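Protein SCO1 homolog 1, mitochondrial (Arabidopsis thaliana, PDB 6N5U) binds copper(I) through its thioredoxin-like domain and is thought to act as a metallochaperone that inserts copper into cytochrome c oxidase. Local coordinates at residues I51-A54 with A55-K59; E78-T81 with V82-H86; K90-H93 with P94-G98; D159-V162 with K163-Q167. One frame throughout, in Å; residues are numbered along the deposited sequence.

Interaction 1: I51-A54 with A55-K59; sequences IKLA and AAIDK
With chi1 at -177°, Leu-53 swings CG to the side opposite its backbone N, whereas Ile-57, one helical turn later, carries CG1 opposite its carbonyl carbon (chi1 -67°). These two choices lay the side chains next to each other on one flank of helix 45-64, pointing the same way. Their outermost methyls meet: CD1 of Leu-53 lies 4.0 Å from CD1 of Ile-57, an ordinary apolar contact of the i to i+4 kind. The backbone below follows the same spacing. Ile-57 N donates to Leu-53 O over 2.8 Å, and Ala-56 N and Ala-55 N repeat the pattern to Lys-52 O and Ile-51 O. The next bond, Asp-58 N to Ala-54 O, is weak at 3.3 Å. Ala-54 and Ala-56 present short methyl groups to their neighbours, the first to the loop at His-93 and the second to helix 154-167. Asp-58 has its polar partner, His-93, in that same loop. A glycine in place of Ile-57 would probably leave the CD1 methyl of Leu-53 without its neighbour and open a gap between the helix and the sheet. Helix 45-64 is the middle of a beta-alpha-beta unit with strands 32-38 and 68-74, and the Leu-53/Ile-57 flank faces that sheet: both side chains rest on Ile-34 and Pro-70, and Ile-57 also reaches Val-68. Ala-54 and Ile-57 receive His-93 from the loop before strand 97-100, while Ala-56 packs against Leu-157 and Thr-158 of helix 154-167.

Interaction 2: E78-T81 with V82-H86; sequences ERDT and VQQVH
Thr-81 is the N-cap of helix 82-89, and with Gln-84 and Val-85 it forms an ST motif. Its hydroxyl OG1 accepts from Gln-84 N at 3.2 Å, with an N-H...O angle of 156°, while its carbonyl O accepts the straighter bond from Val-85 N at 2.8 Å and 173°. One residue thus occupies two N-H groups of the first turn. With chi1 at 65°, OG1 sits in the cleft between the threonine's own backbone N and carbonyl carbon, from where it reaches the start of the helix. The threonine and glutamine side chains cross at about a right angle, Gln-84 CB coming within 3.4 Å of Thr-81 OG1. The close-packed side is the inner one. There Asp-80, the centre of an inverse gamma turn, sets CB 3.8 Å from CG2 of Val-85, and both residues are buried. The Asp-80 carboxylate is held from two directions, OD1 by Thr-40 and OD2 by Ser-74, which fixes its rotation; the Asp-80 side chain lies about 9 Å from the bound copper(I) ion. Arg-79 leads away from the helix: NE forms a salt bridge with Asp-76, NH2 bonds Tyr-127 O, and the guanidinium also makes a cation-pi contact with Tyr-127. The outer side is looser: Thr-81 and Gln-83 are exposed, and the extended Gln-83 chain leads away from the turn. Gln-84 instead bends at chi2 and sends NE2 to Thr-40 OG1, the hydroxyl that also bonds Asp-80, while its CG passes 3.8 Å from Arg-79 O.

Interaction 3: K90-H93 with P94-G98; sequences KEFH and PKLIG
This is a local turn contact, a type I beta turn from His-93 to Leu-96 in the loop that leads from helix 82-89 into strand 97-100. Its backbone bond, Leu-96 N to His-93 O, is weak at 3.4 Å, but the turn has a second tie. ND1 of His-93 accepts from Lys-95 N at 3.0 Å, and the donor lies only 5° out of the imidazole plane, at the ring edge. Swinging the ring away from its own backbone N (chi1 -161°) turns the edge of the ring, at ND1, to Lys-95 N, and Lys-95 CB stands 3.5 Å from ND1. On the far side of the ring NE2 bonds Asp-58 OD1, so both nitrogens are engaged; the pattern is consistent with a proton on NE2 rather than ND1. A leucine in place of His-93 would probably leave Lys-95 N and the Asp-58 carboxylate without their shared partner. One water bridges the turn ends, donating to His-93 O at 2.9 Å and to Leu-96 O at 3.0 Å. Phe-92, just ahead of the turn, lies alongside Leu-96 at its end, both side chains pointing the same way, with CB of Phe-92 3.9 Å from CD2 of Leu-96. The Phe-92 ring meets Tyr-88 edge-to-face; the Phe-92 side chain, like that of Leu-96, touches Leu-50. The turn is therefore set against helix 45-64, through His-93 as well, while Leu-96 reaches Pro-70 and Phe-72 of strand 68-74 and Ile-97 pairs with that strand by backbone bonds.

Interaction 4: D159-V162 with K163-Q167; sequences DGVV and KEIRQ
Ile-165 N donates to Val-161 O at 3.0 Å and 169°, and Glu-164 N to Gly-160 O at 3.0 Å and 167°; these two nearly linear bonds are the straightest links of this helical stretch. Lys-163 N to Asp-159 O has the same length but is more bent, and Arg-166 N to Val-162 O, at 3.3 Å, is weak. Around the backbone the side chains add one apolar contact, Val-161 CG1 with Ile-165 CD1 at 3.7 Å, where the two branched chains meet at a slant, one turn apart. Ile-165 folds CG1 back along the helix, CD1 passing 3.6 Å from Val-161 O. Arg-166 keeps CG beside its own backbone N (chi1 -55°), near Val-162 O, then bends at chi2; its side chain touches Ser-64. Lys-163 instead extends from the exposed side of the helix. Glu-164 curls at chi2 and lies along Tyr-148 and Leu-137, its carboxylate in a long, weak ion pair with Lys-146. Val-161, the buried member, fits against Ile-34, Leu-137, Tyr-148 and Ile-60. The arrangement is that of the last helix of a thioredoxin fold, lying beside helix 45-64 on one face of the central sheet, far from the copper site.

How the interactions relate
From the N terminus the four contacts come in series; none nests in or crosses another, and each spans a few residues of continuous chain. Interaction 1 is a middle section of helix 45-64. After strand 68-74, interaction 2 starts helix 82-89, and interaction 3 turns the chain from that helix into strand 97-100. Interaction 4 ends the fold in helix 154-167. Interactions 1 and 3 touch, the turn at 90-98 resting against helix 45-64. Interactions 2 and 3 meet where Val-85 CG1 packs on Gly-98 CA. Interaction 4 comes within about 5 Å (nearest atoms) of interaction 1 without touching, and lies across the chain's centre from interaction 2.

Interaction 1: I51-A54 with A55-K59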
loop_
_atom_site.group_PDB
_atom_site.type_symbol
_atom_site.label_atom_id
_atom_site.label_comp_id
_atom_site.label_asym_id
_atom_site.label_seq_id
_atom_site.Cartn_x
_atom_site.Cartn_y
_atom_site.Cartn_z
ATOM N N ILE A 51 8.670 1.499 6.032
ATOM C CA ILE A 51 9.685 2.476 6.469
ATOM C C ILE A 51 10.363 3.030 5.191
ATOM O O ILE A 51 10.447 4.257 5.042
ATOM C CB ILE A 51 10.702 1.919 7.526
ATOM C CG1 ILE A 51 10.049 1.708 8.899
ATOM C CG2 ILE A 51 11.914 2.850 7.661
ATOM C CD1 ILE A 51 10.769 0.677 9.804
ATOM N N LYS A 52 10.767 2.115 4.254
ATOM C CA LYS A 52 11.349 2.413 2.932
ATOM C C LYS A 52 10.423 3.365 2.172
ATOM O O LYS A 52 10.871 4.411 1.731
ATOM C CB LYS A 52 11.511 1.116 2.109
ATOM C CG LYS A 52 12.319 1.272 0.809
ATOM C CD LYS A 52 11.875 0.350 -0.334
ATOM C CE LYS A 52 11.956 -1.131 -0.039
ATOM N NZ LYS A 52 11.534 -1.930 -1.220
ATOM N N LEU A 53 9.121 3.023 2.080
ATOM C CA LEU A 53 8.104 3.830 1.413
ATOM C C LEU A 53 7.936 5.231 2.020
ATOM O O LEU A 53 7.903 6.199 1.271
ATOM C CB LEU A 53 6.763 3.076 1.354
ATOM C CG LEU A 53 5.609 3.767 0.630
ATOM C CD1 LEU A 53 6.003 4.170 -0.807
ATOM C CD2 LEU A 53 4.346 2.889 0.665
ATOM N N ALA A 54 7.863 5.349 3.358
ATOM C CA ALA A 54 7.695 6.618 4.040
ATOM C C ALA A 54 8.885 7.522 3.769
ATOM O O ALA A 54 8.689 8.686 3.411
ATOM C CB ALA A 54 7.539 6.377 5.521
ATOM N N ALA A 55 10.118 6.977 3.852
ATOM C CA ALA A 55 11.334 7.749 3.589
ATOM C C ALA A 55 11.429 8.105 2.117
ATOM O O ALA A 55 11.941 9.181 1.794
ATOM C CB ALA A 55 12.562 6.981 4.038
ATOM N N ALA A 56 10.902 7.217 1.222
ATOM C CA ALA A 56 10.867 7.443 -0.232
ATOM C C ALA A 56 9.905 8.609 -0.553
ATOM O O ALA A 56 10.298 9.514 -1.296
ATOM C CB ALA A 56 10.462 6.184 -0.968
ATOM N N ILE A 57 8.703 8.640 0.096
ATOM C CA ILE A 57 7.684 9.700 -0.036
ATOM C C ILE A 57 8.296 11.076 0.185
ATOM O O ILE A 57 8.116 11.963 -0.663
ATOM C CB ILE A 57 6.423 9.431 0.859
ATOM C CG1 ILE A 57 5.621 8.195 0.368
ATOM C CG2 ILE A 57 5.502 10.659 1.008
ATOM C CD1 ILE A 57 5.233 8.126 -1.156
ATOM N N ASP A 58 9.085 11.213 1.276
ATOM C CA ASP A 58 9.797 12.444 1.651
ATOM C C ASP A 58 10.921 12.809 0.690
ATOM O O ASP A 58 11.092 13.985 0.382
ATOM C CB ASP A 58 10.335 12.340 3.091
ATOM C CG ASP A 58 9.255 12.265 4.166
ATOM O OD1 ASP A 58 8.066 12.529 3.841
ATOM O OD2 ASP A 58 9.597 11.949 5.337
ATOM N N LYS A 59 11.695 11.818 0.229
ATOM C CA LYS A 59 12.797 12.048 -0.706
ATOM C C LYS A 59 12.284 12.518 -2.070
ATOM O O LYS A 59 12.807 13.494 -2.605
ATOM C CB LYS A 59 13.653 10.796 -0.843
ATOM C CG LYS A 59 14.564 10.553 0.334
ATOM C CD LYS A 59 15.905 10.026 -0.152
ATOM C CE LYS A 59 16.805 9.655 0.982
ATOM N NZ LYS A 59 16.976 10.775 1.956
#

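Interaction 2: E78-T81 with V82-H86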
loop_
_atom_site.group_PDB
_atom_site.type_symbol
_atom_site.label_atom_id
_atom_site.label_comp_id
_atom_site.label_asym_id
_atom_site.label_seq_id
_atom_site.Cartn_x
_atom_site.Cartn_y
_atom_site.Cartn_z
ATOM N N GLU A 78 -9.314 -10.129 8.956
ATOM C CA GLU A 78 -9.833 -10.772 10.176
ATOM C C GLU A 78 -9.298 -10.120 11.434
ATOM O O GLU A 78 -10.016 -10.070 12.438
ATOM C CB GLU A 78 -9.537 -12.283 10.205
ATOM C CG GLU A 78 -10.351 -13.115 9.220
ATOM C CD GLU A 78 -9.702 -14.424 8.796
ATOM O OE1 GLU A 78 -8.588 -14.396 8.220
ATOM O OE2 GLU A 78 -10.319 -15.487 9.034
ATOM N N ARG A 79 -8.036 -9.635 11.388
ATOM C CA ARG A 79 -7.354 -9.014 12.527
ATOM C C ARG A 79 -7.200 -7.510 12.357
ATOM O O ARG A 79 -7.263 -6.753 13.339
ATOM C CB ARG A 79 -5.972 -9.655 12.756
ATOM C CG ARG A 79 -6.035 -11.029 13.426
ATOM C CD ARG A 79 -4.673 -11.570 13.839
ATOM N NE ARG A 79 -3.767 -11.683 12.696
ATOM C CZ ARG A 79 -2.628 -12.359 12.706
ATOM N NH1 ARG A 79 -2.244 -13.012 13.796
ATOM N NH2 ARG A 79 -1.867 -12.397 11.625
ATOM N N ASP A 80 -6.964 -7.089 11.119
ATOM C CA ASP A 80 -6.743 -5.707 10.766
ATOM C C ASP A 80 -8.060 -4.956 10.548
ATOM O O ASP A 80 -8.524 -4.782 9.423
ATOM C CB ASP A 80 -5.793 -5.588 9.557
ATOM C CG ASP A 80 -4.379 -6.178 9.673
ATOM O OD1 ASP A 80 -4.043 -6.773 10.748
ATOM O OD2 ASP A 80 -3.611 -6.048 8.697
ATOM N N THR A 81 -8.625 -4.467 11.656
ATOM C CA THR A 81 -9.832 -3.641 11.695
ATOM C C THR A 81 -9.445 -2.174 11.380
ATOM O O THR A 81 -8.251 -1.847 11.347
ATOM C CB THR A 81 -10.470 -3.720 13.107
ATOM O OG1 THR A 81 -9.583 -3.133 14.061
ATOM C CG2 THR A 81 -10.833 -5.141 13.520
ATOM N N VAL A 82 -10.457 -1.289 11.226
ATOM C CA VAL A 82 -10.261 0.145 10.998
ATOM C C VAL A 82 -9.343 0.735 12.074
ATOM O O VAL A 82 -8.341 1.354 11.715
ATOM C CB VAL A 82 -11.597 0.920 10.823
ATOM C CG1 VAL A 82 -11.391 2.434 10.831
ATOM C CG2 VAL A 82 -12.288 0.493 9.533
ATOM N N GLN A 83 -9.637 0.476 13.372
ATOM C CA GLN A 83 -8.875 0.979 14.522
ATOM C C GLN A 83 -7.459 0.431 14.541
ATOM O O GLN A 83 -6.532 1.173 14.877
ATOM C CB GLN A 83 -9.598 0.648 15.830
ATOM C CG GLN A 83 -9.191 1.504 17.023
ATOM C CD GLN A 83 -9.660 0.902 18.346
ATOM O OE1 GLN A 83 -10.841 0.558 18.540
ATOM N NE2 GLN A 83 -8.733 0.759 19.290
ATOM N N GLN A 84 -7.295 -0.861 14.168
ATOM C CA GLN A 84 -5.998 -1.535 14.095
ATOM C C GLN A 84 -5.147 -0.929 12.968
ATOM O O GLN A 84 -4.003 -0.550 13.208
ATOM C CB GLN A 84 -6.185 -3.055 13.927
ATOM C CG GLN A 84 -4.883 -3.846 13.747
ATOM C CD GLN A 84 -4.032 -3.988 14.989
ATOM O OE1 GLN A 84 -4.361 -3.509 16.066
ATOM N NE2 GLN A 84 -2.912 -4.671 14.865
ATOM N N VAL A 85 -5.724 -0.797 11.767
ATOM C CA VAL A 85 -5.056 -0.215 10.598
ATOM C C VAL A 85 -4.690 1.256 10.864
ATOM O O VAL A 85 -3.573 1.661 10.545
ATOM C CB VAL A 85 -5.882 -0.408 9.291
ATOM C CG1 VAL A 85 -5.256 0.340 8.123
ATOM C CG2 VAL A 85 -6.028 -1.882 8.951
ATOM N N HIS A 86 -5.614 2.027 11.485
ATOM C CA HIS A 86 -5.412 3.434 11.830
ATOM C C HIS A 86 -4.200 3.621 12.744
ATOM O O HIS A 86 -3.336 4.442 12.442
ATOM C CB HIS A 86 -6.666 4.031 12.493
ATOM C CG HIS A 86 -6.540 5.495 12.763
ATOM N ND1 HIS A 86 -6.786 6.430 11.775
ATOM C CD2 HIS A 86 -6.136 6.132 13.885
ATOM C CE1 HIS A 86 -6.561 7.607 12.336
ATOM N NE2 HIS A 86 -6.167 7.478 13.607
#

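Interaction 3: K90-H93 with P94-G98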
loop_
_atom_site.group_PDB
_atom_site.type_symbol
_atom_site.label_atom_id
_atom_site.label_comp_id
_atom_site.label_asym_id
_atom_site.label_seq_id
_atom_site.Cartn_x
_atom_site.Cartn_y
_atom_site.Cartn_z
ATOM N N LYS A 90 -0.359 5.323 11.253
ATOM C CA LYS A 90 0.093 6.563 11.887
ATOM C C LYS A 90 1.559 6.508 12.346
ATOM O O LYS A 90 2.194 7.563 12.487
ATOM C CB LYS A 90 -0.824 6.918 13.073
ATOM C CG LYS A 90 -2.136 7.615 12.698
ATOM C CD LYS A 90 -2.007 8.964 11.968
ATOM C CE LYS A 90 -3.356 9.621 11.792
ATOM N NZ LYS A 90 -3.801 10.321 13.032
ATOM N N GLU A 91 2.086 5.277 12.575
ATOM C CA GLU A 91 3.453 4.993 13.055
ATOM C C GLU A 91 4.558 5.238 12.034
ATOM O O GLU A 91 5.693 5.492 12.432
ATOM C CB GLU A 91 3.574 3.524 13.516
ATOM C CG GLU A 91 2.693 3.089 14.683
ATOM C CD GLU A 91 2.789 1.615 15.042
ATOM O OE1 GLU A 91 3.653 0.909 14.472
ATOM O OE2 GLU A 91 1.995 1.166 15.900
ATOM N N PHE A 92 4.249 5.091 10.725
ATOM C CA PHE A 92 5.217 5.168 9.616
ATOM C C PHE A 92 5.407 6.525 8.984
ATOM O O PHE A 92 6.542 6.908 8.663
ATOM C CB PHE A 92 4.846 4.167 8.521
ATOM C CG PHE A 92 4.787 2.744 9.008
ATOM C CD1 PHE A 92 5.932 1.960 9.046
ATOM C CD2 PHE A 92 3.589 2.193 9.457
ATOM C CE1 PHE A 92 5.875 0.641 9.480
ATOM C CE2 PHE A 92 3.540 0.884 9.923
ATOM C CZ PHE A 92 4.681 0.115 9.929
ATOM N N HIS A 93 4.287 7.207 8.716
ATOM C CA HIS A 93 4.254 8.495 8.047
ATOM C C HIS A 93 2.906 9.134 8.319
ATOM O O HIS A 93 1.887 8.438 8.300
ATOM C CB HIS A 93 4.429 8.290 6.535
ATOM C CG HIS A 93 4.865 9.515 5.792
ATOM N ND1 HIS A 93 3.964 10.512 5.466
ATOM C CD2 HIS A 93 6.075 9.838 5.283
ATOM C CE1 HIS A 93 4.656 11.414 4.802
ATOM N NE2 HIS A 93 5.925 11.040 4.650
ATOM N N PRO A 94 2.845 10.463 8.554
ATOM C CA PRO A 94 1.531 11.080 8.786
ATOM C C PRO A 94 0.615 11.088 7.551
ATOM O O PRO A 94 -0.587 11.293 7.706
ATOM C CB PRO A 94 1.866 12.495 9.296
ATOM C CG PRO A 94 3.248 12.742 8.928
ATOM C CD PRO A 94 3.941 11.454 8.652
ATOM N N LYS A 95 1.157 10.828 6.344
ATOM C CA LYS A 95 0.361 10.890 5.128
ATOM C C LYS A 95 0.049 9.514 4.562
ATOM O O LYS A 95 -0.458 9.418 3.442
ATOM C CB LYS A 95 1.010 11.844 4.098
ATOM C CG LYS A 95 0.771 13.322 4.472
ATOM C CD LYS A 95 1.645 14.271 3.701
ATOM C CE LYS A 95 1.334 15.722 3.980
ATOM N NZ LYS A 95 2.107 16.621 3.075
ATOM N N LEU A 96 0.207 8.459 5.393
ATOM C CA LEU A 96 -0.089 7.085 4.982
ATOM C C LEU A 96 -1.533 6.675 5.277
ATOM O O LEU A 96 -1.904 6.504 6.433
ATOM C CB LEU A 96 0.937 6.074 5.577
ATOM C CG LEU A 96 0.701 4.547 5.428
ATOM C CD1 LEU A 96 0.735 4.091 3.989
ATOM C CD2 LEU A 96 1.736 3.783 6.196
ATOM N N ILE A 97 -2.326 6.490 4.206
ATOM C CA ILE A 97 -3.720 6.023 4.184
ATOM C C ILE A 97 -3.729 4.494 4.373
ATOM O O ILE A 97 -2.942 3.782 3.741
ATOM C CB ILE A 97 -4.373 6.432 2.818
ATOM C CG1 ILE A 97 -4.512 7.969 2.709
ATOM C CG2 ILE A 97 -5.717 5.713 2.551
ATOM C CD1 ILE A 97 -5.115 8.477 1.376
ATOM N N GLY A 98 -4.631 4.014 5.211
ATOM C CA GLY A 98 -4.819 2.596 5.468
ATOM C C GLY A 98 -6.171 2.139 4.965
ATOM O O GLY A 98 -7.178 2.760 5.296
HETATM O O HOH W 1 -0.917 8.047 8.854
#

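Interaction 4: D159-V162 with K163-Q167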
loop_
_atom_site.group_PDB
_atom_site.type_symbol
_atom_site.label_atom_id
_atom_site.label_comp_id
_atom_site.label_asym_id
_atom_site.label_seq_id
_atom_site.Cartn_x
_atom_site.Cartn_y
_atom_site.Cartn_z
ATOM N N ASP A 159 14.393 7.533 -7.013
ATOM C CA ASP A 159 14.897 7.779 -8.372
ATOM C C ASP A 159 13.932 7.325 -9.448
ATOM O O ASP A 159 13.672 8.077 -10.388
ATOM C CB ASP A 159 16.264 7.111 -8.595
ATOM C CG ASP A 159 17.404 7.621 -7.742
ATOM O OD1 ASP A 159 17.278 8.742 -7.172
ATOM O OD2 ASP A 159 18.422 6.904 -7.633
ATOM N N GLY A 160 13.425 6.104 -9.287
ATOM C CA GLY A 160 12.453 5.501 -10.177
ATOM C C GLY A 160 11.142 6.257 -10.223
ATOM O O GLY A 160 10.713 6.666 -11.300
ATOM N N VAL A 161 10.501 6.472 -9.063
ATOM C CA VAL A 161 9.219 7.186 -8.990
ATOM C C VAL A 161 9.360 8.572 -9.622
ATOM O O VAL A 161 8.533 8.937 -10.462
ATOM C CB VAL A 161 8.600 7.200 -7.555
ATOM C CG1 VAL A 161 7.399 8.138 -7.469
ATOM C CG2 VAL A 161 8.205 5.793 -7.104
ATOM N N VAL A 162 10.459 9.296 -9.274
ATOM C CA VAL A 162 10.772 10.638 -9.778
ATOM C C VAL A 162 10.923 10.619 -11.316
ATOM O O VAL A 162 10.344 11.484 -11.973
ATOM C CB VAL A 162 11.972 11.282 -9.017
ATOM C CG1 VAL A 162 12.484 12.563 -9.692
ATOM C CG2 VAL A 162 11.600 11.559 -7.555
ATOM N N LYS A 163 11.604 9.591 -11.888
ATOM C CA LYS A 163 11.796 9.417 -13.337
ATOM C C LYS A 163 10.462 9.243 -14.058
ATOM O O LYS A 163 10.219 9.894 -15.077
ATOM C CB LYS A 163 12.737 8.227 -13.639
ATOM C CG LYS A 163 13.035 8.039 -15.136
ATOM C CD LYS A 163 14.070 6.964 -15.379
ATOM C CE LYS A 163 14.589 7.047 -16.791
ATOM N NZ LYS A 163 15.810 6.216 -16.989
ATOM N N GLU A 164 9.596 8.384 -13.516
ATOM C CA GLU A 164 8.274 8.107 -14.050
ATOM C C GLU A 164 7.405 9.366 -14.099
ATOM O O GLU A 164 6.902 9.699 -15.171
ATOM C CB GLU A 164 7.585 6.973 -13.258
ATOM C CG GLU A 164 8.177 5.583 -13.471
ATOM C CD GLU A 164 8.252 5.111 -14.910
ATOM O OE1 GLU A 164 7.351 5.459 -15.707
ATOM O OE2 GLU A 164 9.224 4.400 -15.245
ATOM N N ILE A 165 7.295 10.100 -12.969
ATOM C CA ILE A 165 6.484 11.324 -12.837
ATOM C C ILE A 165 6.806 12.347 -13.930
ATOM O O ILE A 165 5.886 12.853 -14.583
ATOM C CB ILE A 165 6.549 11.945 -11.402
ATOM C CG1 ILE A 165 5.956 10.987 -10.359
ATOM C CG2 ILE A 165 5.825 13.301 -11.356
ATOM C CD1 ILE A 165 6.269 11.301 -8.922
ATOM N N ARG A 166 8.110 12.613 -14.141
ATOM C CA ARG A 166 8.606 13.588 -15.116
ATOM C C ARG A 166 8.296 13.194 -16.559
ATOM O O ARG A 166 7.960 14.065 -17.362
ATOM C CB ARG A 166 10.105 13.878 -14.909
ATOM C CG ARG A 166 10.535 14.348 -13.497
ATOM C CD ARG A 166 9.693 15.476 -12.916
ATOM N NE ARG A 166 10.450 16.343 -12.013
ATOM C CZ ARG A 166 9.927 17.382 -11.363
ATOM N NH1 ARG A 166 8.641 17.688 -11.508
ATOM N NH2 ARG A 166 10.687 18.125 -10.567
ATOM N N GLN A 167 8.367 11.880 -16.868
ATOM C CA GLN A 167 8.072 11.294 -18.182
ATOM C C GLN A 167 6.570 11.100 -18.452
ATOM O O GLN A 167 6.200 10.793 -19.587
ATOM C CB GLN A 167 8.776 9.934 -18.316
ATOM C CG GLN A 167 10.285 10.025 -18.489
ATOM C CD GLN A 167 10.926 8.670 -18.695
ATOM O OE1 GLN A 167 10.420 7.612 -18.272
ATOM N NE2 GLN A 167 12.074 8.678 -19.359
#